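Local coordinates for protein N-acetylmuramoyl-L-alanine amidase amiD (Escherichia coli, PDB 3D2Y) that cleaves, as a zinc-dependent outer-membrane amidase, the bond between N-acetylmuramoyl residues and L-amino acids in cell-wall glycopeptides, at residues A193-V198 and E242-T247; A120-A125 and L165-Q170; S54-V59 and A82-I87; A25-K30 and A139-K144. All blocks are in the same frame, centred on the assembly; numbering follows the deposited sequence.

Contact 1. Residues A193-V198 and E242-T247; sequences APHTPV and EADAET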
loop_
_atom_site.group_PDB
_atom_site.type_symbol
_atom_site.label_atom_id
_atom_site.label_comp_id
_atom_site.label_asym_id
_atom_site.label_seq_id
_atom_site.Cartn_x
_atom_site.Cartn_y
_atom_site.Cartn_z
ATOM N N ALA A 193 0.323 19.884 21.684
ATOM C CA ALA A 193 1.300 18.814 21.863
ATOM C C ALA A 193 0.882 17.640 20.942
ATOM O O ALA A 193 -0.325 17.401 20.753
ATOM C CB ALA A 193 1.347 18.348 23.302
ATOM N N PRO A 194 1.864 16.902 20.376
ATOM C CA PRO A 194 1.484 15.857 19.418
ATOM C C PRO A 194 0.399 14.879 19.924
ATOM O O PRO A 194 -0.521 14.524 19.165
ATOM C CB PRO A 194 2.809 15.120 19.151
ATOM C CG PRO A 194 3.871 16.125 19.447
ATOM C CD PRO A 194 3.328 16.965 20.575
ATOM N N HIS A 195 0.520 14.452 21.179
ATOM C CA HIS A 195 -0.407 13.479 21.771
ATOM C C HIS A 195 -1.658 14.077 22.446
ATOM O O HIS A 195 -2.356 13.375 23.174
ATOM C CB HIS A 195 0.325 12.559 22.750
ATOM C CG HIS A 195 1.492 11.833 22.152
ATOM N ND1 HIS A 195 1.514 11.394 20.844
ATOM C CD2 HIS A 195 2.677 11.467 22.691
ATOM C CE1 HIS A 195 2.667 10.789 20.603
ATOM N NE2 HIS A 195 3.390 10.823 21.706
ATOM N N THR A 196 -1.945 15.357 22.201
ATOM C CA THR A 196 -3.187 15.967 22.674
ATOM C C THR A 196 -4.360 15.179 22.066
ATOM O O THR A 196 -4.415 15.040 20.845
ATOM C CB THR A 196 -3.277 17.461 22.256
ATOM O OG1 THR A 196 -2.151 18.182 22.778
ATOM C CG2 THR A 196 -4.583 18.109 22.751
ATOM N N PRO A 197 -5.280 14.654 22.911
ATOM C CA PRO A 197 -6.457 13.895 22.445
ATOM C C PRO A 197 -7.367 14.718 21.545
ATOM O O PRO A 197 -7.699 15.862 21.871
ATOM C CB PRO A 197 -7.193 13.549 23.744
ATOM C CG PRO A 197 -6.146 13.590 24.797
ATOM C CD PRO A 197 -5.252 14.736 24.386
ATOM N N VAL A 198 -7.755 14.131 20.410
ATOM C CA VAL A 198 -8.624 14.770 19.438
ATOM C C VAL A 198 -9.918 13.963 19.297
ATOM O O VAL A 198 -9.957 12.780 19.603
ATOM C CB VAL A 198 -7.861 14.919 18.082
ATOM C CG1 VAL A 198 -8.768 14.754 16.870
ATOM C CG2 VAL A 198 -7.108 16.231 18.041
ATOM N N GLU A 242 -5.527 5.526 18.967
ATOM C CA GLU A 242 -6.149 6.693 19.637
ATOM C C GLU A 242 -5.931 8.001 18.872
ATOM O O GLU A 242 -4.810 8.346 18.457
ATOM C CB GLU A 242 -5.605 6.829 21.065
ATOM C CG GLU A 242 -5.896 5.620 21.956
ATOM C CD GLU A 242 -7.383 5.416 22.269
ATOM O OE1 GLU A 242 -7.740 4.300 22.698
ATOM O OE2 GLU A 242 -8.196 6.361 22.113
ATOM N N ALA A 243 -7.006 8.739 18.697
ATOM C CA ALA A 243 -6.959 9.961 17.936
ATOM C C ALA A 243 -6.224 11.037 18.708
ATOM O O ALA A 243 -6.627 11.388 19.832
ATOM C CB ALA A 243 -8.365 10.413 17.611
ATOM N N ASP A 244 -5.143 11.551 18.127
ATOM C CA ASP A 244 -4.437 12.686 18.750
ATOM C C ASP A 244 -4.137 13.769 17.721
ATOM O O ASP A 244 -4.467 13.624 16.539
ATOM C CB ASP A 244 -3.168 12.235 19.528
ATOM C CG ASP A 244 -2.109 11.547 18.653
ATOM O OD1 ASP A 244 -2.155 11.602 17.405
ATOM O OD2 ASP A 244 -1.175 10.937 19.248
ATOM N N ALA A 245 -3.519 14.848 18.173
ATOM C CA ALA A 245 -3.336 16.049 17.360
ATOM C C ALA A 245 -2.336 15.801 16.238
ATOM O O ALA A 245 -2.528 16.302 15.129
ATOM C CB ALA A 245 -2.893 17.221 18.220
ATOM N N GLU A 246 -1.290 15.031 16.524
ATOM C CA GLU A 246 -0.274 14.716 15.508
ATOM C C GLU A 246 -0.855 13.877 14.358
ATOM O O GLU A 246 -0.648 14.188 13.151
ATOM C CB GLU A 246 0.924 13.992 16.133
ATOM C CG GLU A 246 1.992 13.610 15.101
ATOM C CD GLU A 246 3.228 12.987 15.724
ATOM O OE1 GLU A 246 4.301 13.071 15.102
ATOM O OE2 GLU A 246 3.128 12.435 16.832
ATOM N N THR A 247 -1.591 12.820 14.732
ATOM C CA THR A 247 -2.298 11.974 13.778
ATOM C C THR A 247 -3.261 12.785 12.867
ATOM O O THR A 247 -3.220 12.646 11.630
ATOM C CB THR A 247 -3.077 10.817 14.473
ATOM O OG1 THR A 247 -2.180 10.051 15.271
ATOM C CG2 THR A 247 -3.662 9.886 13.459
#

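Contact 2. Residues A120-A125 and L165-Q170; sequences APFEPA and LFPWQQ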
loop_
_atom_site.group_PDB
_atom_site.type_symbol
_atom_site.label_atom_id
_atom_site.label_comp_id
_atom_site.label_asym_id
_atom_site.label_seq_id
_atom_site.Cartn_x
_atom_site.Cartn_y
_atom_site.Cartn_z
ATOM N N ALA A 120 9.186 -7.236 12.893
ATOM C CA ALA A 120 10.561 -7.573 12.460
ATOM C C ALA A 120 11.097 -6.480 11.545
ATOM O O ALA A 120 10.391 -6.048 10.645
ATOM C CB ALA A 120 10.527 -8.867 11.700
ATOM N N PRO A 121 12.336 -6.014 11.769
ATOM C CA PRO A 121 12.908 -4.994 10.888
ATOM C C PRO A 121 13.071 -5.491 9.446
ATOM O O PRO A 121 13.279 -6.679 9.214
ATOM C CB PRO A 121 14.285 -4.727 11.536
ATOM C CG PRO A 121 14.093 -5.128 12.972
ATOM C CD PRO A 121 13.248 -6.354 12.881
ATOM N N PHE A 122 12.979 -4.583 8.477
ATOM C CA PHE A 122 13.235 -4.960 7.087
ATOM C C PHE A 122 14.720 -4.866 6.722
ATOM O O PHE A 122 15.378 -3.807 6.906
ATOM C CB PHE A 122 12.390 -4.092 6.161
ATOM C CG PHE A 122 10.897 -4.402 6.241
ATOM C CD1 PHE A 122 10.123 -3.884 7.282
ATOM C CD2 PHE A 122 10.302 -5.261 5.324
ATOM C CE1 PHE A 122 8.731 -4.160 7.407
ATOM C CE2 PHE A 122 8.932 -5.574 5.439
ATOM C CZ PHE A 122 8.151 -5.010 6.502
ATOM N N GLU A 123 15.257 -5.976 6.196
ATOM C CA GLU A 123 16.603 -6.014 5.693
ATOM C C GLU A 123 16.831 -4.870 4.720
ATOM O O GLU A 123 16.060 -4.664 3.794
ATOM C CB GLU A 123 16.917 -7.371 5.035
ATOM C CG GLU A 123 16.314 -8.603 5.726
ATOM C CD GLU A 123 16.784 -8.855 7.168
ATOM O OE1 GLU A 123 17.760 -8.211 7.653
ATOM O OE2 GLU A 123 16.161 -9.745 7.811
ATOM N N PRO A 124 17.856 -4.038 4.980
ATOM C CA PRO A 124 18.112 -3.004 3.970
ATOM C C PRO A 124 18.339 -3.524 2.513
ATOM O O PRO A 124 17.993 -2.815 1.563
ATOM C CB PRO A 124 19.356 -2.260 4.495
ATOM C CG PRO A 124 19.738 -2.930 5.822
ATOM C CD PRO A 124 18.673 -3.908 6.204
ATOM N N ALA A 125 18.882 -4.735 2.333
ATOM C CA ALA A 125 19.095 -5.295 0.969
ATOM C C ALA A 125 17.726 -5.416 0.235
ATOM O O ALA A 125 17.596 -5.123 -0.966
ATOM C CB ALA A 125 19.733 -6.600 1.037
ATOM N N LEU A 165 7.316 -1.093 11.091
ATOM C CA LEU A 165 8.775 -1.072 10.850
ATOM C C LEU A 165 9.097 -0.901 9.352
ATOM O O LEU A 165 10.259 -0.704 8.962
ATOM C CB LEU A 165 9.458 -2.303 11.456
ATOM C CG LEU A 165 9.483 -2.341 13.010
ATOM C CD1 LEU A 165 10.308 -3.471 13.479
ATOM C CD2 LEU A 165 10.045 -1.057 13.615
ATOM N N PHE A 166 8.062 -0.939 8.528
ATOM C CA PHE A 166 8.223 -0.681 7.094
ATOM C C PHE A 166 8.615 0.780 6.823
ATOM O O PHE A 166 7.910 1.683 7.276
ATOM C CB PHE A 166 6.984 -1.071 6.250
ATOM C CG PHE A 166 7.263 -1.024 4.783
ATOM C CD1 PHE A 166 6.840 0.056 4.010
ATOM C CD2 PHE A 166 8.047 -2.020 4.191
ATOM C CE1 PHE A 166 7.185 0.108 2.617
ATOM C CE2 PHE A 166 8.383 -1.979 2.857
ATOM C CZ PHE A 166 7.931 -0.907 2.057
ATOM N N PRO A 167 9.743 1.010 6.091
ATOM C CA PRO A 167 10.287 2.375 5.959
ATOM C C PRO A 167 9.628 3.277 4.886
ATOM O O PRO A 167 10.250 3.589 3.872
ATOM C CB PRO A 167 11.786 2.110 5.680
ATOM C CG PRO A 167 11.794 0.794 4.917
ATOM C CD PRO A 167 10.589 0.001 5.407
ATOM N N TRP A 168 8.365 3.674 5.125
ATOM C CA TRP A 168 7.592 4.505 4.176
ATOM C C TRP A 168 8.255 5.847 3.847
ATOM O O TRP A 168 8.299 6.250 2.669
ATOM C CB TRP A 168 6.177 4.742 4.693
ATOM C CG TRP A 168 5.297 3.522 4.635
ATOM C CD1 TRP A 168 4.918 2.742 5.680
ATOM C CD2 TRP A 168 4.754 2.900 3.448
ATOM N NE1 TRP A 168 4.117 1.688 5.242
ATOM C CE2 TRP A 168 3.981 1.773 3.879
ATOM C CE3 TRP A 168 4.812 3.201 2.078
ATOM C CZ2 TRP A 168 3.291 0.936 2.988
ATOM C CZ3 TRP A 168 4.106 2.376 1.174
ATOM C CH2 TRP A 168 3.356 1.242 1.648
ATOM N N GLN A 169 8.756 6.535 4.883
ATOM C CA GLN A 169 9.435 7.829 4.695
ATOM C C GLN A 169 10.697 7.704 3.817
ATOM O O GLN A 169 10.904 8.515 2.917
ATOM C CB GLN A 169 9.782 8.505 6.031
ATOM C CG GLN A 169 9.844 10.026 5.882
ATOM C CD GLN A 169 10.342 10.751 7.112
ATOM O OE1 GLN A 169 10.286 10.240 8.235
ATOM N NE2 GLN A 169 10.808 11.973 6.905
ATOM N N GLN A 170 11.520 6.691 4.071
ATOM C CA GLN A 170 12.657 6.392 3.206
ATOM C C GLN A 170 12.249 6.213 1.736
ATOM O O GLN A 170 12.944 6.675 0.820
ATOM C CB GLN A 170 13.360 5.122 3.669
ATOM C CG GLN A 170 14.632 4.907 2.940
ATOM C CD GLN A 170 15.257 3.568 3.166
ATOM O OE1 GLN A 170 16.022 3.106 2.324
ATOM N NE2 GLN A 170 14.931 2.918 4.277
HETATM O O HOH W 1 12.744 -1.838 9.170
#

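Contact 3. Residues S54-V59 and A82-I87; sequences SSHYLV and AWHAGI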
loop_
_atom_site.group_PDB
_atom_site.type_symbol
_atom_site.label_atom_id
_atom_site.label_comp_id
_atom_site.label_asym_id
_atom_site.label_seq_id
_atom_site.Cartn_x
_atom_site.Cartn_y
_atom_site.Cartn_z
ATOM N N SER A 54 -2.135 -15.332 -4.251
ATOM C CA SER A 54 -0.928 -15.057 -5.029
ATOM C C SER A 54 -0.520 -13.576 -4.947
ATOM O O SER A 54 -1.246 -12.733 -4.401
ATOM C CB SER A 54 -1.126 -15.444 -6.495
ATOM O OG SER A 54 -2.107 -14.585 -7.102
ATOM N N SER A 55 0.650 -13.256 -5.480
ATOM C CA SER A 55 1.036 -11.850 -5.663
ATOM C C SER A 55 1.815 -11.767 -6.958
ATOM O O SER A 55 2.292 -12.795 -7.474
ATOM C CB SER A 55 1.886 -11.341 -4.493
ATOM O OG SER A 55 3.081 -12.111 -4.378
ATOM N N HIS A 56 1.977 -10.555 -7.484
ATOM C CA HIS A 56 2.766 -10.379 -8.716
ATOM C C HIS A 56 4.248 -10.538 -8.495
ATOM O O HIS A 56 4.924 -11.149 -9.313
ATOM C CB HIS A 56 2.493 -9.043 -9.358
ATOM C CG HIS A 56 1.061 -8.837 -9.711
ATOM N ND1 HIS A 56 0.136 -8.278 -8.845
ATOM C CD2 HIS A 56 0.388 -9.117 -10.857
ATOM C CE1 HIS A 56 -1.041 -8.233 -9.441
ATOM N NE2 HIS A 56 -0.917 -8.737 -10.663
ATOM N N TYR A 57 4.745 -10.023 -7.363
ATOM C CA TYR A 57 6.157 -10.146 -7.035
ATOM C C TYR A 57 6.388 -10.683 -5.613
ATOM O O TYR A 57 5.584 -10.487 -4.686
ATOM C CB TYR A 57 6.852 -8.796 -7.233
ATOM C CG TYR A 57 6.714 -8.223 -8.614
ATOM C CD1 TYR A 57 7.613 -8.591 -9.618
ATOM C CD2 TYR A 57 5.707 -7.319 -8.917
ATOM C CE1 TYR A 57 7.505 -8.068 -10.898
ATOM C CE2 TYR A 57 5.572 -6.784 -10.213
ATOM C CZ TYR A 57 6.491 -7.184 -11.187
ATOM O OH TYR A 57 6.481 -6.727 -12.469
ATOM N N LEU A 58 7.460 -11.437 -5.489
ATOM C CA LEU A 58 7.953 -11.905 -4.201
ATOM C C LEU A 58 9.448 -11.535 -4.054
ATOM O O LEU A 58 10.300 -12.004 -4.849
ATOM C CB LEU A 58 7.735 -13.426 -4.056
ATOM C CG LEU A 58 8.298 -14.155 -2.812
ATOM C CD1 LEU A 58 7.677 -13.661 -1.476
ATOM C CD2 LEU A 58 8.054 -15.655 -2.959
ATOM N N VAL A 59 9.750 -10.685 -3.062
ATOM C CA VAL A 59 11.115 -10.205 -2.826
ATOM C C VAL A 59 11.717 -10.952 -1.618
ATOM O O VAL A 59 11.184 -10.832 -0.523
ATOM C CB VAL A 59 11.178 -8.673 -2.558
ATOM C CG1 VAL A 59 12.671 -8.209 -2.594
ATOM C CG2 VAL A 59 10.332 -7.892 -3.651
ATOM N N ALA A 82 -3.753 -10.708 -9.342
ATOM C CA ALA A 82 -3.259 -11.694 -8.399
ATOM C C ALA A 82 -4.217 -11.641 -7.214
ATOM O O ALA A 82 -4.886 -10.632 -7.030
ATOM C CB ALA A 82 -1.820 -11.334 -7.981
ATOM N N TRP A 83 -4.314 -12.736 -6.445
ATOM C CA TRP A 83 -5.170 -12.858 -5.253
ATOM C C TRP A 83 -4.417 -12.459 -3.967
ATOM O O TRP A 83 -4.067 -13.310 -3.134
ATOM C CB TRP A 83 -5.740 -14.280 -5.162
ATOM C CG TRP A 83 -6.960 -14.529 -6.038
ATOM C CD1 TRP A 83 -7.512 -13.685 -6.947
ATOM C CD2 TRP A 83 -7.747 -15.735 -6.070
ATOM N NE1 TRP A 83 -8.615 -14.273 -7.530
ATOM C CE2 TRP A 83 -8.765 -15.544 -7.015
ATOM C CE3 TRP A 83 -7.660 -16.974 -5.400
ATOM C CZ2 TRP A 83 -9.746 -16.536 -7.279
ATOM C CZ3 TRP A 83 -8.626 -17.934 -5.644
ATOM C CH2 TRP A 83 -9.643 -17.724 -6.587
ATOM N N HIS A 84 -4.127 -11.142 -3.845
ATOM C CA HIS A 84 -3.312 -10.555 -2.754
ATOM C C HIS A 84 -4.031 -9.581 -1.794
ATOM O O HIS A 84 -3.704 -9.499 -0.618
ATOM C CB HIS A 84 -2.020 -9.891 -3.304
ATOM C CG HIS A 84 -2.284 -8.637 -4.091
ATOM N ND1 HIS A 84 -2.223 -7.387 -3.517
ATOM C CD2 HIS A 84 -2.693 -8.445 -5.369
ATOM C CE1 HIS A 84 -2.548 -6.470 -4.418
ATOM N NE2 HIS A 84 -2.848 -7.088 -5.547
ATOM N N ALA A 85 -4.983 -8.804 -2.305
ATOM C CA ALA A 85 -5.686 -7.762 -1.511
ATOM C C ALA A 85 -6.861 -8.305 -0.692
ATOM O O ALA A 85 -7.157 -7.808 0.420
ATOM C CB ALA A 85 -6.188 -6.628 -2.433
ATOM N N GLY A 86 -7.581 -9.268 -1.268
ATOM C CA GLY A 86 -8.810 -9.754 -0.659
ATOM C C GLY A 86 -9.914 -8.714 -0.564
ATOM O O GLY A 86 -9.991 -7.762 -1.377
ATOM N N ILE A 87 -10.809 -8.908 0.412
ATOM C CA ILE A 87 -11.860 -7.911 0.685
ATOM C C ILE A 87 -11.191 -6.618 1.088
ATOM O O ILE A 87 -10.421 -6.615 2.047
ATOM C CB ILE A 87 -12.813 -8.385 1.798
ATOM C CG1 ILE A 87 -13.593 -9.608 1.297
ATOM C CG2 ILE A 87 -13.766 -7.259 2.257
ATOM C CD1 ILE A 87 -13.957 -10.571 2.419
#

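Contact 4. Residues A25-K30 and A139-K144; sequences AYPRIK and ARYHIK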
loop_
_atom_site.group_PDB
_atom_site.type_symbol
_atom_site.label_atom_id
_atom_site.label_comp_id
_atom_site.label_asym_id
_atom_site.label_seq_id
_atom_site.Cartn_x
_atom_site.Cartn_y
_atom_site.Cartn_z
ATOM N N ALA A 25 -7.977 7.286 -22.562
ATOM C CA ALA A 25 -7.496 5.906 -22.446
ATOM C C ALA A 25 -6.444 5.946 -21.331
ATOM O O ALA A 25 -5.495 6.747 -21.420
ATOM C CB ALA A 25 -6.868 5.489 -23.767
ATOM N N TYR A 26 -6.605 5.087 -20.318
ATOM C CA TYR A 26 -5.856 5.144 -19.063
ATOM C C TYR A 26 -5.620 3.723 -18.586
ATOM O O TYR A 26 -6.445 2.844 -18.893
ATOM C CB TYR A 26 -6.661 5.901 -17.985
ATOM C CG TYR A 26 -6.931 7.311 -18.428
ATOM C CD1 TYR A 26 -8.182 7.670 -18.908
ATOM C CD2 TYR A 26 -5.925 8.260 -18.438
ATOM C CE1 TYR A 26 -8.431 8.942 -19.359
ATOM C CE2 TYR A 26 -6.176 9.554 -18.895
ATOM C CZ TYR A 26 -7.446 9.877 -19.342
ATOM O OH TYR A 26 -7.758 11.131 -19.819
ATOM N N PRO A 27 -4.509 3.482 -17.836
ATOM C CA PRO A 27 -4.293 2.146 -17.261
ATOM C C PRO A 27 -5.457 1.605 -16.437
ATOM O O PRO A 27 -6.187 2.356 -15.733
ATOM C CB PRO A 27 -3.060 2.307 -16.331
ATOM C CG PRO A 27 -2.364 3.545 -16.770
ATOM C CD PRO A 27 -3.401 4.421 -17.535
ATOM N N ARG A 28 -5.590 0.281 -16.455
ATOM C CA ARG A 28 -6.481 -0.345 -15.496
ATOM C C ARG A 28 -5.807 -0.491 -14.113
ATOM O O ARG A 28 -6.491 -0.682 -13.099
ATOM C CB ARG A 28 -6.935 -1.698 -16.010
ATOM C CG ARG A 28 -7.667 -1.664 -17.361
ATOM C CD ARG A 28 -8.048 -3.107 -17.795
ATOM N NE ARG A 28 -8.681 -3.035 -19.123
ATOM C CZ ARG A 28 -9.961 -2.712 -19.324
ATOM N NH1 ARG A 28 -10.378 -2.664 -20.575
ATOM N NH2 ARG A 28 -10.838 -2.473 -18.297
ATOM N N ILE A 29 -4.463 -0.430 -14.094
ATOM C CA ILE A 29 -3.711 -0.546 -12.852
ATOM C C ILE A 29 -3.501 0.865 -12.251
ATOM O O ILE A 29 -2.987 1.753 -12.914
ATOM C CB ILE A 29 -2.361 -1.311 -13.073
ATOM C CG1 ILE A 29 -2.615 -2.743 -13.539
ATOM C CG2 ILE A 29 -1.474 -1.245 -11.790
ATOM C CD1 ILE A 29 -1.468 -3.404 -14.319
ATOM N N LYS A 30 -3.912 1.063 -11.005
ATOM C CA LYS A 30 -3.844 2.361 -10.355
ATOM C C LYS A 30 -3.176 2.287 -8.979
ATOM O O LYS A 30 -2.826 3.318 -8.425
ATOM C CB LYS A 30 -5.256 2.913 -10.134
ATOM C CG LYS A 30 -6.082 3.106 -11.445
ATOM C CD LYS A 30 -7.513 2.614 -11.280
ATOM C CE LYS A 30 -8.288 2.426 -12.530
ATOM N NZ LYS A 30 -9.197 3.617 -12.612
ATOM N N ALA A 139 6.184 4.349 -12.715
ATOM C CA ALA A 139 6.342 4.957 -14.048
ATOM C C ALA A 139 5.437 4.358 -15.108
ATOM O O ALA A 139 4.821 5.101 -15.918
ATOM C CB ALA A 139 7.846 4.917 -14.527
ATOM N N ARG A 140 5.387 3.024 -15.138
ATOM C CA ARG A 140 4.690 2.310 -16.203
ATOM C C ARG A 140 3.197 2.712 -16.283
ATOM O O ARG A 140 2.656 2.903 -17.392
ATOM C CB ARG A 140 4.875 0.802 -16.013
ATOM C CG ARG A 140 4.293 -0.024 -17.127
ATOM C CD ARG A 140 5.099 -1.252 -17.378
ATOM N NE ARG A 140 5.317 -2.016 -16.162
ATOM C CZ ARG A 140 6.510 -2.325 -15.665
ATOM N NH1 ARG A 140 7.619 -1.968 -16.301
ATOM N NH2 ARG A 140 6.590 -3.021 -14.537
ATOM N N TYR A 141 2.573 2.877 -15.107
ATOM C CA TYR A 141 1.110 3.075 -14.961
ATOM C C TYR A 141 0.721 4.450 -14.481
ATOM O O TYR A 141 -0.466 4.747 -14.284
ATOM C CB TYR A 141 0.482 1.975 -14.083
ATOM C CG TYR A 141 0.793 0.612 -14.616
ATOM C CD1 TYR A 141 0.275 0.190 -15.851
ATOM C CD2 TYR A 141 1.667 -0.235 -13.934
ATOM C CE1 TYR A 141 0.570 -1.066 -16.358
ATOM C CE2 TYR A 141 1.977 -1.482 -14.442
ATOM C CZ TYR A 141 1.429 -1.895 -15.640
ATOM O OH TYR A 141 1.746 -3.134 -16.161
ATOM N N HIS A 142 1.734 5.293 -14.304
ATOM C CA HIS A 142 1.580 6.621 -13.703
ATOM C C HIS A 142 0.842 6.591 -12.361
ATOM O O HIS A 142 -0.122 7.334 -12.128
ATOM C CB HIS A 142 0.884 7.563 -14.668
ATOM C CG HIS A 142 1.780 8.113 -15.725
ATOM N ND1 HIS A 142 2.206 7.369 -16.802
ATOM C CD2 HIS A 142 2.339 9.338 -15.865
ATOM C CE1 HIS A 142 2.986 8.112 -17.563
ATOM N NE2 HIS A 142 3.078 9.315 -17.022
ATOM N N ILE A 143 1.262 5.676 -11.499
ATOM C CA ILE A 143 0.615 5.484 -10.214
ATOM C C ILE A 143 0.885 6.708 -9.350
ATOM O O ILE A 143 2.018 7.173 -9.299
ATOM C CB ILE A 143 1.152 4.194 -9.547
ATOM C CG1 ILE A 143 0.673 2.996 -10.362
ATOM C CG2 ILE A 143 0.712 4.136 -8.071
ATOM C CD1 ILE A 143 1.036 1.624 -9.745
ATOM N N LYS A 144 -0.168 7.285 -8.756
ATOM C CA LYS A 144 -0.053 8.528 -7.967
ATOM C C LYS A 144 0.502 8.139 -6.616
ATOM O O LYS A 144 0.255 7.006 -6.198
ATOM C CB LYS A 144 -1.417 9.179 -7.763
ATOM C CG LYS A 144 -1.946 9.799 -9.046
ATOM C CD LYS A 144 -3.227 10.558 -8.826
ATOM C CE LYS A 144 -4.428 9.612 -8.785
ATOM N NZ LYS A 144 -5.668 10.275 -9.339
HETATM O O HOH W 2 -2.863 4.336 -13.147
HETATM O O HOH W 3 -2.689 5.959 -9.059
#

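Contact 1. Residues A193-V198 and E242-T247
Pro197 and Asp244 form a single backbone bridge, their CA atoms 4.4 Å apart, where the loop ahead of helix 200-210 passes the N-terminus of helix 245-258. The motif is an N-capped helix start whose first-turn amides are shared with a neighbouring loop. Ala193 to Thr196 make a type I turn, which offers its carbonyls to that helix: Glu246 N donates to Pro194 O at 2.8 Å, and Ala245 N makes a weak bond to Thr196 O. Farther along, Val198 N reaches Ala243 O almost straight (175° at the hydrogen).

Asp244 is the N-cap. With chi1 at 61°, its CG sits between the backbone N and the carbonyl carbon, which lets the carboxylate fold back over the helix end. Its OD1 takes Thr247 N at 3.0 Å and Thr247 OG1 at 2.6 Å, from opposite faces of the carboxylate plane. An aspartate is short enough for this and still has OD2 for His195, whose ND1 donates across 3.2 Å from above that plane, ring and carboxylate only 19° apart. Arg235 forms salt bridges with both Asp244 OD2 and Glu246 OE2, so the acidic cluster is probably well compensated. Small Ala245 lets the loop lie close, its CB 3.6 Å from Ala193 O, and Val198 rests CG2 3.8 Å from Ala245 CA.

Contact 2. Residues A120-A125 and L165-Q170
Phe122 and Phe166 form a T-shaped aromatic pair that joins the approach to helix 124-141 to the inverse gamma turn, centred on Pro167, that leads into helix 168-173. The edge of Phe166 points at the face of Phe122, with ring centroids 5.1 Å apart and planes at 86°. Phe166 CD2 stands over the centre of the Phe122 ring, 3.8 Å from Phe122 CZ. With Phe166 CG swung opposite its backbone N (chi1 -170°), the ring extends towards Leu105 and Ile34 of the central sheet, so a large, wholly apolar side chain suits this buried place.

Apolar contacts widen the seam. Phe122 CE1 lies 3.7 Å from Phe166 CB. Leu165 and Pro121 lie side by side, Leu165 CD1 4.2 Å from Pro121 CD and resting also on the backbone of Ala120. The Phe122 side chain comes within about 4 Å of that of Tyr36, a substrate-binding residue. Replacing Phe122 with an alanine would probably open a gap beside Tyr36 and leave the Phe166 edge without its aromatic face.

The one polar link runs through a water, which accepts from Phe122 N at 2.8 Å and donates to Leu165 O at 2.7 Å.

Contact 3. Residues S54-V59 and A82-I87
Ser54 and Trp83 are tied by a reciprocal pair of hydrogen bonds, Ser54 N to Trp83 O and Trp83 N to Ser54 OG, each 3.0 Å. They fasten the run into strand 57-59 of the central sheet to the loop 82-87, which runs beside the zinc site in the amidase fold shared with the peptidoglycan recognition proteins (PGRP). Serine suits the place because its short hydroxyl stands in for a backbone acceptor: at chi1 67° OG lies between the backbone N and the carbonyl carbon, facing the opposing amide at an N-H...O angle of 158°.

Next to this pair, two residues reach the active site. Ser55 OG donates to Tyr57 O at 3.0 Å, and the Ser55 side chain is about 3 Å from that of Glu104, the proton acceptor. His84 ND1 is hydrogen-bonded to His35, a zinc ligand, so His84 probably steadies the ligand's ring. The ring of His56 is fixed at both nitrogens, ND1 by Gly102 N and NE2 by Glu80 O.

Held in this way, His56 offers a flat face to Ala82, whose methyl makes a CH-pi contact 3.7 Å from the ring centroid and 20° off its normal. The methyl is small enough to fit between neighbours, with Ala82 CB also 3.4 Å from Ser54 OG and 3.7 Å from Ser55 CA.

Contact 4. Residues A25-K30 and A139-K144
Pro27 and Tyr141 bring their backbones to 5.9 Å between CA atoms, and Lys30 and Ile143 to 5.4 Å, as the loop leading into strand 31-36 runs beside the C-terminal end of helix 124-141. No direct hydrogen bond spans the two segments; instead, two waters link the backbones. One donates to both Ile29 O and Tyr141 O, and the other donates to Lys30 O at 2.7 Å while accepting from Lys144 N. His142, with positive phi, is the first residue to leave helical geometry, and Ile143 then packs against the backbone of Lys30, its CG2 3.6 Å from Lys30 O.

Tyr141 carries the side-chain contact. Ile29 CD1 lies over one face of its ring in a CH-pi contact, 3.9 Å from the centroid and 25° off the normal, and closest to CZ at 3.5 Å. Arg140 CG covers the opposite face, so the ring is sandwiched between aliphatic groups. A branched isoleucine suits its side: with CG2 anti to the backbone N and CG1 beside it (chi1 -63°), CD1 reaches the far end of the ring while Ile29 CG2 sits 3.9 Å from Tyr141 CD2. Pro27 adds a rigid border, its CG 3.4 Å from Tyr141 O. Tyr141 OH is hydrogen-bonded to Glu78, which also forms a salt bridge with Arg140. A leucine in place of Tyr141 would probably leave Glu78 without its hydroxyl partner and Ile29 without a flat surface to lie on. The chemistry thus implies a junction in which apolar groups grip an aromatic ring while water and a carboxylate satisfy the polar atoms around it.

Contacts 2, 3 and 4 belong to the catalytic part of the chain, while contact 1 joins helical elements farther on, its centre about 34 Å from that of contact 3 and on the opposite side of the chain's centre. Contact 3 lies nearest the chemistry, through side chains about 3 Å from those of His35 and Glu104, and its loop also meets the bound peptide. Contact 2 flanks the site at Tyr36, with its nearest atoms about 6 Å from contact 3. Contacts 2 and 4 use the two ends of helix 124-141, their centres about 26 Å apart. Contact 4 is remote from the zinc yet touches contact 3, where Tyr57 OH packs 4.2 Å from Arg140 NH2 and Glu78 serves both.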